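Local coordinates for protein phosphodiesterase (Trypanosoma brucei brucei, PDB 5H2Q) that belongs to the phosphodiesterase family of metal-binding, all-helical proteins and holds zinc and magnesium ions and the bound ligand LLI, at residues 29-33 / 34-38; 54-58 / 59-63; 94-97 / 98-102; 307-311 / 312-316. All coordinates share one frame; numbering follows the deposited sequence.

Contact 1: residues 29-33 / 34-38; sequences IDFDL and FQARE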
loop_
_atom_site.group_PDB
_atom_site.type_symbol
_atom_site.label_atom_id
_atom_site.label_comp_id
_atom_site.label_asym_id
_atom_site.label_seq_id
_atom_site.Cartn_x
_atom_site.Cartn_y
_atom_site.Cartn_z
ATOM N N ILE A 29 14.808 -3.176 -6.004
ATOM C CA ILE A 29 13.898 -4.184 -5.468
ATOM C C ILE A 29 14.368 -4.692 -4.099
ATOM O O ILE A 29 13.523 -5.115 -3.313
ATOM C CB ILE A 29 13.552 -5.348 -6.438
ATOM C CG1 ILE A 29 14.741 -6.331 -6.635
ATOM C CG2 ILE A 29 12.999 -4.817 -7.778
ATOM C CD1 ILE A 29 14.343 -7.656 -7.344
ATOM N N ASP A 30 15.690 -4.618 -3.803
ATOM C CA ASP A 30 16.278 -5.051 -2.528
ATOM C C ASP A 30 16.343 -3.970 -1.472
ATOM O O ASP A 30 16.966 -4.179 -0.413
ATOM C CB ASP A 30 17.679 -5.666 -2.746
ATOM C CG ASP A 30 17.697 -7.000 -3.470
ATOM O OD1 ASP A 30 16.617 -7.523 -3.775
ATOM O OD2 ASP A 30 18.803 -7.520 -3.728
ATOM N N PHE A 31 15.733 -2.793 -1.748
ATOM C CA PHE A 31 15.771 -1.698 -0.792
ATOM C C PHE A 31 15.217 -2.197 0.531
ATOM O O PHE A 31 14.186 -2.866 0.545
ATOM C CB PHE A 31 14.956 -0.486 -1.294
ATOM C CG PHE A 31 14.869 0.594 -0.235
ATOM C CD1 PHE A 31 15.995 1.338 0.121
ATOM C CD2 PHE A 31 13.667 0.855 0.418
ATOM C CE1 PHE A 31 15.918 2.319 1.106
ATOM C CE2 PHE A 31 13.598 1.828 1.422
ATOM C CZ PHE A 31 14.725 2.547 1.758
ATOM N N ASP A 32 15.931 -1.913 1.614
ATOM C CA ASP A 32 15.594 -2.377 2.962
ATOM C C ASP A 32 15.127 -1.206 3.839
ATOM O O ASP A 32 15.940 -0.472 4.414
ATOM C CB ASP A 32 16.819 -3.063 3.571
ATOM C CG ASP A 32 16.551 -3.790 4.877
ATOM O OD1 ASP A 32 15.510 -3.489 5.531
ATOM O OD2 ASP A 32 17.398 -4.613 5.275
ATOM N N LEU A 33 13.794 -1.039 3.943
ATOM C CA LEU A 33 13.218 0.025 4.752
ATOM C C LEU A 33 13.496 -0.148 6.259
ATOM O O LEU A 33 13.667 0.854 6.974
ATOM C CB LEU A 33 11.692 0.147 4.463
ATOM C CG LEU A 33 10.946 1.294 5.176
ATOM C CD1 LEU A 33 11.543 2.684 4.848
ATOM C CD2 LEU A 33 9.474 1.278 4.775
ATOM N N PHE A 34 13.549 -1.408 6.733
ATOM C CA PHE A 34 13.825 -1.702 8.147
ATOM C C PHE A 34 15.202 -1.190 8.537
ATOM O O PHE A 34 15.331 -0.532 9.563
ATOM C CB PHE A 34 13.697 -3.196 8.444
ATOM C CG PHE A 34 12.254 -3.653 8.455
ATOM C CD1 PHE A 34 11.402 -3.304 9.505
ATOM C CD2 PHE A 34 11.731 -4.359 7.389
ATOM C CE1 PHE A 34 10.062 -3.690 9.498
ATOM C CE2 PHE A 34 10.387 -4.784 7.398
ATOM C CZ PHE A 34 9.560 -4.418 8.437
ATOM N N GLN A 35 16.203 -1.402 7.666
ATOM C CA GLN A 35 17.557 -0.906 7.914
ATOM C C GLN A 35 17.594 0.640 7.849
ATOM O O GLN A 35 18.220 1.264 8.703
ATOM C CB GLN A 35 18.556 -1.561 6.959
ATOM C CG GLN A 35 20.008 -1.331 7.371
ATOM C CD GLN A 35 20.310 -1.900 8.754
ATOM O OE1 GLN A 35 20.186 -3.100 8.990
ATOM N NE2 GLN A 35 20.684 -1.044 9.692
ATOM N N ALA A 36 16.882 1.256 6.879
ATOM C CA ALA A 36 16.792 2.723 6.780
ATOM C C ALA A 36 16.186 3.313 8.087
ATOM O O ALA A 36 16.667 4.323 8.594
ATOM C CB ALA A 36 15.953 3.125 5.557
ATOM N N ARG A 37 15.159 2.652 8.655
ATOM C CA ARG A 37 14.553 3.097 9.918
ATOM C C ARG A 37 15.532 2.911 11.095
ATOM O O ARG A 37 15.626 3.778 11.974
ATOM C CB ARG A 37 13.280 2.282 10.200
ATOM C CG ARG A 37 12.122 2.557 9.238
ATOM C CD ARG A 37 11.139 1.383 9.266
ATOM N NE ARG A 37 10.470 1.275 10.563
ATOM C CZ ARG A 37 9.472 0.445 10.862
ATOM N NH1 ARG A 37 9.000 -0.400 9.947
ATOM N NH2 ARG A 37 8.947 0.445 12.078
ATOM N N GLU A 38 16.213 1.756 11.125
ATOM C CA GLU A 38 17.098 1.376 12.227
ATOM C C GLU A 38 18.404 2.155 12.257
ATOM O O GLU A 38 19.009 2.258 13.327
ATOM C CB GLU A 38 17.340 -0.145 12.222
ATOM C CG GLU A 38 16.113 -0.925 12.684
ATOM C CD GLU A 38 15.926 -2.341 12.166
ATOM O OE1 GLU A 38 16.931 -2.994 11.795
ATOM O OE2 GLU A 38 14.762 -2.809 12.162
HETATM O O HOH W 1 19.949 -5.180 6.647
#

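Contact 2: residues 54-58 / 59-63; sequences LLLGS and GLPQK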
loop_
_atom_site.group_PDB
_atom_site.type_symbol
_atom_site.label_atom_id
_atom_site.label_comp_id
_atom_site.label_asym_id
_atom_site.label_seq_id
_atom_site.Cartn_x
_atom_site.Cartn_y
_atom_site.Cartn_z
ATOM N N LEU A 54 12.101 9.732 -3.697
ATOM C CA LEU A 54 11.727 8.773 -4.743
ATOM C C LEU A 54 10.874 9.471 -5.809
ATOM O O LEU A 54 11.163 9.380 -7.002
ATOM C CB LEU A 54 10.937 7.615 -4.134
ATOM C CG LEU A 54 10.478 6.522 -5.091
ATOM C CD1 LEU A 54 11.689 5.700 -5.629
ATOM C CD2 LEU A 54 9.481 5.624 -4.415
ATOM N N LEU A 55 9.852 10.202 -5.359
ATOM C CA LEU A 55 8.937 10.881 -6.270
ATOM C C LEU A 55 9.601 12.067 -6.989
ATOM O O LEU A 55 9.493 12.167 -8.204
ATOM C CB LEU A 55 7.647 11.261 -5.540
ATOM C CG LEU A 55 6.570 10.155 -5.391
ATOM C CD1 LEU A 55 7.146 8.805 -4.938
ATOM C CD2 LEU A 55 5.465 10.592 -4.447
ATOM N N LEU A 56 10.336 12.927 -6.274
ATOM C CA LEU A 56 10.992 14.045 -6.999
ATOM C C LEU A 56 12.032 13.501 -7.991
ATOM O O LEU A 56 12.190 14.046 -9.088
ATOM C CB LEU A 56 11.701 15.006 -6.022
ATOM C CG LEU A 56 10.890 16.067 -5.330
ATOM C CD1 LEU A 56 11.826 17.062 -4.645
ATOM C CD2 LEU A 56 9.938 16.812 -6.284
ATOM N N GLY A 57 12.705 12.406 -7.600
ATOM C CA GLY A 57 13.746 11.767 -8.391
ATOM C C GLY A 57 13.253 11.252 -9.722
ATOM O O GLY A 57 14.006 11.259 -10.695
ATOM N N SER A 58 11.971 10.840 -9.771
ATOM C CA SER A 58 11.294 10.291 -10.948
ATOM C C SER A 58 11.010 11.351 -11.992
ATOM O O SER A 58 10.988 11.021 -13.173
ATOM C CB SER A 58 9.989 9.598 -10.564
ATOM O OG SER A 58 8.952 10.479 -10.162
ATOM N N GLY A 59 10.776 12.588 -11.552
ATOM C CA GLY A 59 10.383 13.671 -12.441
ATOM C C GLY A 59 8.881 13.709 -12.665
ATOM O O GLY A 59 8.383 14.593 -13.372
ATOM N N LEU A 60 8.123 12.756 -12.067
ATOM C CA LEU A 60 6.678 12.717 -12.240
ATOM C C LEU A 60 5.949 13.949 -11.657
ATOM O O LEU A 60 5.156 14.548 -12.367
ATOM C CB LEU A 60 6.068 11.411 -11.691
ATOM C CG LEU A 60 6.394 10.145 -12.480
ATOM C CD1 LEU A 60 6.019 8.873 -11.671
ATOM C CD2 LEU A 60 5.687 10.154 -13.845
ATOM N N PRO A 61 6.107 14.311 -10.369
ATOM C CA PRO A 61 5.343 15.473 -9.852
ATOM C C PRO A 61 5.541 16.738 -10.702
ATOM O O PRO A 61 4.574 17.416 -11.037
ATOM C CB PRO A 61 5.883 15.679 -8.426
ATOM C CG PRO A 61 6.646 14.462 -8.090
ATOM C CD PRO A 61 6.956 13.701 -9.333
ATOM N N GLN A 62 6.794 17.001 -11.101
ATOM C CA GLN A 62 7.200 18.159 -11.917
ATOM C C GLN A 62 6.441 18.204 -13.243
ATOM O O GLN A 62 5.923 19.255 -13.632
ATOM C CB GLN A 62 8.710 18.139 -12.171
ATOM C CG GLN A 62 9.600 18.180 -10.905
ATOM C CD GLN A 62 10.001 16.806 -10.407
ATOM O OE1 GLN A 62 9.190 15.886 -10.360
ATOM N NE2 GLN A 62 11.238 16.653 -9.936
ATOM N N LYS A 63 6.306 17.030 -13.901
ATOM C CA LYS A 63 5.577 16.890 -15.165
ATOM C C LYS A 63 4.100 17.212 -15.022
ATOM O O LYS A 63 3.474 17.587 -16.018
ATOM C CB LYS A 63 5.700 15.461 -15.705
ATOM C CG LYS A 63 7.055 15.137 -16.241
ATOM C CD LYS A 63 7.150 13.648 -16.657
ATOM C CE LYS A 63 8.570 13.392 -17.081
ATOM N NZ LYS A 63 8.842 11.969 -17.420
HETATM O O HOH W 2 9.085 10.665 -14.982
#

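Contact 3: residues 94-97 / 98-102; sequences VDVC and QTIYT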
loop_
_atom_site.group_PDB
_atom_site.type_symbol
_atom_site.label_atom_id
_atom_site.label_comp_id
_atom_site.label_asym_id
_atom_site.label_seq_id
_atom_site.Cartn_x
_atom_site.Cartn_y
_atom_site.Cartn_z
ATOM N N VAL A 94 4.802 3.918 2.977
ATOM C CA VAL A 94 6.052 4.278 2.285
ATOM C C VAL A 94 6.602 3.041 1.567
ATOM O O VAL A 94 7.050 3.124 0.423
ATOM C CB VAL A 94 7.088 4.936 3.242
ATOM C CG1 VAL A 94 8.445 5.145 2.534
ATOM C CG2 VAL A 94 6.544 6.267 3.736
ATOM N N ASP A 95 6.529 1.898 2.231
ATOM C CA ASP A 95 6.932 0.638 1.636
ATOM C C ASP A 95 6.104 0.320 0.397
ATOM O O ASP A 95 6.676 -0.063 -0.632
ATOM C CB ASP A 95 6.794 -0.499 2.678
ATOM C CG ASP A 95 7.058 -1.859 2.074
ATOM O OD1 ASP A 95 8.099 -2.017 1.399
ATOM O OD2 ASP A 95 6.227 -2.763 2.276
ATOM N N VAL A 96 4.770 0.464 0.485
ATOM C CA VAL A 96 3.893 0.166 -0.659
ATOM C C VAL A 96 4.218 1.093 -1.848
ATOM O O VAL A 96 4.269 0.637 -3.000
ATOM C CB VAL A 96 2.403 0.149 -0.272
ATOM C CG1 VAL A 96 1.508 0.107 -1.508
ATOM C CG2 VAL A 96 2.100 -1.030 0.663
ATOM N N CYS A 97 4.491 2.366 -1.547
ATOM C CA CYS A 97 4.851 3.373 -2.546
ATOM C C CYS A 97 6.135 2.931 -3.244
ATOM O O CYS A 97 6.161 2.828 -4.468
ATOM C CB CYS A 97 5.024 4.735 -1.884
ATOM S SG CYS A 97 5.399 6.071 -3.045
ATOM N N GLN A 98 7.196 2.642 -2.448
ATOM C CA GLN A 98 8.504 2.206 -2.970
ATOM C C GLN A 98 8.375 0.910 -3.789
ATOM O O GLN A 98 8.976 0.786 -4.869
ATOM C CB GLN A 98 9.502 2.056 -1.819
ATOM C CG GLN A 98 10.954 1.925 -2.315
ATOM C CD GLN A 98 11.353 0.501 -2.696
ATOM O OE1 GLN A 98 10.775 -0.490 -2.237
ATOM N NE2 GLN A 98 12.346 0.373 -3.574
ATOM N N THR A 99 7.605 -0.052 -3.275
ATOM C CA THR A 99 7.409 -1.337 -3.956
ATOM C C THR A 99 6.724 -1.159 -5.292
ATOM O O THR A 99 7.209 -1.673 -6.301
ATOM C CB THR A 99 6.644 -2.323 -3.052
ATOM O OG1 THR A 99 7.358 -2.430 -1.831
ATOM C CG2 THR A 99 6.538 -3.705 -3.680
ATOM N N ILE A 100 5.625 -0.391 -5.331
ATOM C CA ILE A 100 4.910 -0.143 -6.581
ATOM C C ILE A 100 5.872 0.537 -7.574
ATOM O O ILE A 100 5.901 0.173 -8.744
ATOM C CB ILE A 100 3.604 0.632 -6.364
ATOM C CG1 ILE A 100 2.557 -0.292 -5.650
ATOM C CG2 ILE A 100 3.031 1.133 -7.685
ATOM C CD1 ILE A 100 1.365 0.449 -5.199
ATOM N N TYR A 101 6.691 1.481 -7.091
ATOM C CA TYR A 101 7.678 2.118 -7.958
ATOM C C TYR A 101 8.545 1.022 -8.655
ATOM O O TYR A 101 8.756 1.087 -9.871
ATOM C CB TYR A 101 8.590 3.046 -7.147
ATOM C CG TYR A 101 9.524 3.822 -8.047
ATOM C CD1 TYR A 101 10.725 3.267 -8.485
ATOM C CD2 TYR A 101 9.199 5.104 -8.475
ATOM C CE1 TYR A 101 11.568 3.963 -9.353
ATOM C CE2 TYR A 101 10.026 5.807 -9.351
ATOM C CZ TYR A 101 11.216 5.240 -9.773
ATOM O OH TYR A 101 12.061 5.964 -10.585
ATOM N N THR A 102 8.987 0.003 -7.899
ATOM C CA THR A 102 9.773 -1.078 -8.510
ATOM C C THR A 102 8.973 -1.863 -9.514
ATOM O O THR A 102 9.557 -2.293 -10.516
ATOM C CB THR A 102 10.440 -2.007 -7.496
ATOM O OG1 THR A 102 9.447 -2.816 -6.874
ATOM C CG2 THR A 102 11.296 -1.261 -6.444
HETATM O O HOH W 3 10.354 -0.635 0.702
#

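Contact 4: residues 307-311 / 312-316; sequences QKIVD and ACLQG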
loop_
_atom_site.group_PDB
_atom_site.type_symbol
_atom_site.label_atom_id
_atom_site.label_comp_id
_atom_site.label_asym_id
_atom_site.label_seq_id
_atom_site.Cartn_x
_atom_site.Cartn_y
_atom_site.Cartn_z
ATOM N N GLN A 307 1.541 -15.306 -9.571
ATOM C CA GLN A 307 1.714 -16.226 -10.700
ATOM C C GLN A 307 0.755 -15.888 -11.847
ATOM O O GLN A 307 1.200 -15.815 -12.991
ATOM C CB GLN A 307 1.544 -17.703 -10.233
ATOM C CG GLN A 307 1.818 -18.765 -11.312
ATOM C CD GLN A 307 3.289 -18.897 -11.620
ATOM O OE1 GLN A 307 4.060 -19.501 -10.864
ATOM N NE2 GLN A 307 3.712 -18.324 -12.737
ATOM N N LYS A 308 -0.539 -15.660 -11.537
ATOM C CA LYS A 308 -1.607 -15.382 -12.500
ATOM C C LYS A 308 -1.423 -14.035 -13.213
ATOM O O LYS A 308 -1.664 -13.947 -14.424
ATOM C CB LYS A 308 -2.994 -15.451 -11.848
ATOM C CG LYS A 308 -3.454 -16.870 -11.467
ATOM C CD LYS A 308 -4.735 -16.803 -10.621
ATOM C CE LYS A 308 -5.287 -18.162 -10.246
ATOM N NZ LYS A 308 -6.497 -18.035 -9.380
ATOM N N ILE A 309 -1.042 -12.979 -12.457
ATOM C CA ILE A 309 -0.880 -11.672 -13.089
ATOM C C ILE A 309 0.381 -11.641 -13.968
ATOM O O ILE A 309 0.323 -11.023 -15.035
ATOM C CB ILE A 309 -0.999 -10.457 -12.116
ATOM C CG1 ILE A 309 0.232 -10.346 -11.192
ATOM C CG2 ILE A 309 -2.338 -10.505 -11.349
ATOM C CD1 ILE A 309 0.225 -9.121 -10.202
ATOM N N VAL A 310 1.472 -12.336 -13.551
ATOM C CA VAL A 310 2.739 -12.458 -14.289
ATOM C C VAL A 310 2.475 -13.220 -15.600
ATOM O O VAL A 310 2.801 -12.713 -16.669
ATOM C CB VAL A 310 3.919 -13.069 -13.469
ATOM C CG1 VAL A 310 5.110 -13.406 -14.363
ATOM C CG2 VAL A 310 4.362 -12.133 -12.342
ATOM N N ASP A 311 1.809 -14.394 -15.513
ATOM C CA ASP A 311 1.487 -15.217 -16.680
ATOM C C ASP A 311 0.522 -14.554 -17.667
ATOM O O ASP A 311 0.691 -14.755 -18.870
ATOM C CB ASP A 311 0.967 -16.612 -16.255
ATOM C CG ASP A 311 1.961 -17.468 -15.481
ATOM O OD1 ASP A 311 3.141 -17.074 -15.387
ATOM O OD2 ASP A 311 1.547 -18.514 -14.937
ATOM N N ALA A 312 -0.465 -13.765 -17.194
ATOM C CA ALA A 312 -1.421 -13.132 -18.107
ATOM C C ALA A 312 -0.898 -11.894 -18.842
ATOM O O ALA A 312 -1.398 -11.579 -19.930
ATOM C CB ALA A 312 -2.704 -12.781 -17.379
ATOM N N CYS A 313 0.047 -11.151 -18.226
ATOM C CA CYS A 313 0.467 -9.874 -18.798
ATOM C C CYS A 313 1.761 -9.313 -18.237
ATOM O O CYS A 313 2.514 -8.723 -18.999
ATOM C CB CYS A 313 -0.677 -8.868 -18.647
ATOM S SG CYS A 313 -0.363 -7.239 -19.375
ATOM N N LEU A 314 2.015 -9.444 -16.921
ATOM C CA LEU A 314 3.155 -8.787 -16.260
ATOM C C LEU A 314 4.434 -9.616 -16.173
ATOM O O LEU A 314 5.003 -9.776 -15.092
ATOM C CB LEU A 314 2.714 -8.281 -14.861
ATOM C CG LEU A 314 1.441 -7.424 -14.835
ATOM C CD1 LEU A 314 1.151 -6.906 -13.432
ATOM C CD2 LEU A 314 1.524 -6.236 -15.811
ATOM N N GLN A 315 4.960 -10.044 -17.348
ATOM C CA GLN A 315 6.170 -10.852 -17.472
ATOM C C GLN A 315 7.369 -10.269 -16.765
ATOM O O GLN A 315 8.182 -11.028 -16.248
ATOM C CB GLN A 315 6.513 -11.142 -18.965
ATOM C CG GLN A 315 5.397 -11.817 -19.766
ATOM C CD GLN A 315 5.348 -13.312 -19.555
ATOM O OE1 GLN A 315 5.985 -14.091 -20.276
ATOM N NE2 GLN A 315 4.559 -13.750 -18.585
ATOM N N GLY A 316 7.478 -8.932 -16.726
ATOM C CA GLY A 316 8.585 -8.257 -16.055
ATOM C C GLY A 316 8.599 -8.370 -14.544
ATOM O O GLY A 316 9.631 -8.096 -13.926
HETATM O O HOH W 4 4.889 -16.215 -17.293
#

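Contact 1: residues 29-33 / 34-38
D32 reaches forward with its carboxylate to the first turn of helix 33-38 and accepts the backbone N-H of Q35, with OD1 and N 3.1 Å apart. Because CG stands anti to the D32 backbone N (chi1 -171°), the carboxylate hangs beside the opening turn, and the N-H reaches OD1 from above the carboxylate plane, 69° out of it. The same oxygen lies at the edge of the F34 ring, near its plane, and 3.4 Å from F34 CB. OD2 takes a hydrogen bond from a water that also donates to Q35 OE1, while Q35 NE2 turns to S39 OG. This is an N-cap: the side chain of D32 satisfies an amide of the first turn, and its carbonyl O receives A36 N. The ring of F31 brings CZ to 4.0 Å from A36 CB, approaching obliquely. One turn apart, L33 and R37 are joined by the bond from R37 N to L33 O (2.9 Å), and the aliphatic part of R37 runs close past that oxygen, CG being 3.2 Å from it. The R37 chain then bends at chi3 (67°), and its guanidinium group makes a cation-pi contact with Y91. F31, L33 and A36 pack on I50 of helix 43-58.

Contact 2: residues 54-58 / 59-63
With chi1 at 71°, the hydroxyl of S58 sits between its backbone N and carbonyl carbon, where it can donate to L55 O and accept from L60 N. The first bond is short, 2.6 Å from OG to L55 O, and the second, from L60 N to OG, spans 3.1 Å and is nearly straight. The Q62 chain, bent at chi2, folds its amide back to L56, crossing that leucine at about a right angle. Its NE2 lies 2.9 Å from L56 O, in the carbonyl plane on a lone pair. G59 N meets the same oxygen from above that plane, so two donors grip L56 O. G59 forms the junction between the helices: its phi of 86°, where lack of a CB avoids a clash with S58 O, ends the first, and it is the N-cap residue of helix 60-63. P61 lays its ring against the end of the first helix, CD 3.2 Å from L55 O and CG 4.4 Å from L56 CD2. A water accepting from K63 NZ donates to S58 O, and K63 forms a salt bridge with E115. Around this corner, L55, L56 and P61 pack on L71 of helix 68-80, S58 meets Y101 of helix 90-105, and L60 lies against helix 115-127.

Contact 3: residues 94-97 / 98-102
T99 gives two hydrogen bonds to the carbonyl O of D95, one turn back: its backbone N lies 2.8 Å from D95 O and its hydroxyl OG1 2.7 Å from the same atom. The hydroxyl is placed for this by chi1 of -55°, which sets OG1 anti to the carbonyl carbon of T99, and it reaches D95 O from above the carbonyl plane, 42° out of it. K248 NZ is a further hydrogen-bonding partner of OG1. Q98 N, I100 N and Y101 N are satisfied in the usual i to i-4 pattern by V94 O, V96 O and C97 O. T102 OG1 donates to T99 O, three residues back, at 2.6 Å, in the carbonyl plane and on a lone pair. A water donates to both D95 OD1 (2.7 Å) and Q98 OE1 (3.0 Å), bridging two buried side chains, while Q98 NE2 bonds to the backbone oxygens of V26 and D28. On the apolar side, V96 and I100 run side by side in the same direction, with CG1 and CD1 3.7 Å apart, against A125 and L121 of helix 115-127. This is the regular core of helix 90-105, which also carries the zinc ligand H92, in the all-helical fold of the phosphodiesterase family.

Contact 4: residues 307-311 / 312-316
A312, the last residue of helix 290-312, still makes a helical bond: its N lies 3.0 Å from K308 O, and its CB rests 3.3 Å from that same oxygen. At C313 the chain leaves helical geometry (phi -165°), yet its N-H still turns back to I309 O at 3.2 Å. L314 N reaches the same acceptor more closely and much straighter, 3.0 Å at an N-H...O angle of 171°. I309 O is therefore gripped by two consecutive amides as the helix unwinds, and the L314 bond, spanning five residues, makes a wider, pi-type turn that closes the helix C-terminus. The side chain of L314 crosses that of I309 obliquely, with CD1 to CD1 at 4.0 Å. L314 O lies against both methyl groups of V310. Q315 then bends at chi2 and swings its amide back over the helix end, where NE2 donates to V310 O at 2.8 Å, from above the carbonyl plane but within its own amide plane. A water accepts from Q315 NE2 and donates to D311 OD1, to which Q307 NE2 also donates from one turn earlier, with a weak second bond to OD2. The turn leads on to helix 318-334, where V310 packs on Q318 and V321. I309 also touches L211 and A312 touches L215 of helix 207-217, while C313 reaches Y214 of that helix.

How the contacts relate
Contact 3 joins contacts 1 and 2, its centre about 8 Å from that of the chain. Contact 1 packs on it through F31 CB and Q98 NE2, 3.6 Å apart, and through L33 CD2 and D95 CB at 3.8 Å. Contact 2 meets another flank of helix 90-105, with L54 CD1 3.7 Å from Y101 CG and S58 CB 4.0 Å from Y101 CE2. Contact 4 touches none of them; its nearest atoms are about 7 Å from contact 3 and about 16 Å from contact 2. The V96 side chain lies about 5 Å from the zinc ion and about 8 Å from the bound LLI; the side chains of F34 and I309 lie about 9 Å and about 14 Å from LLI.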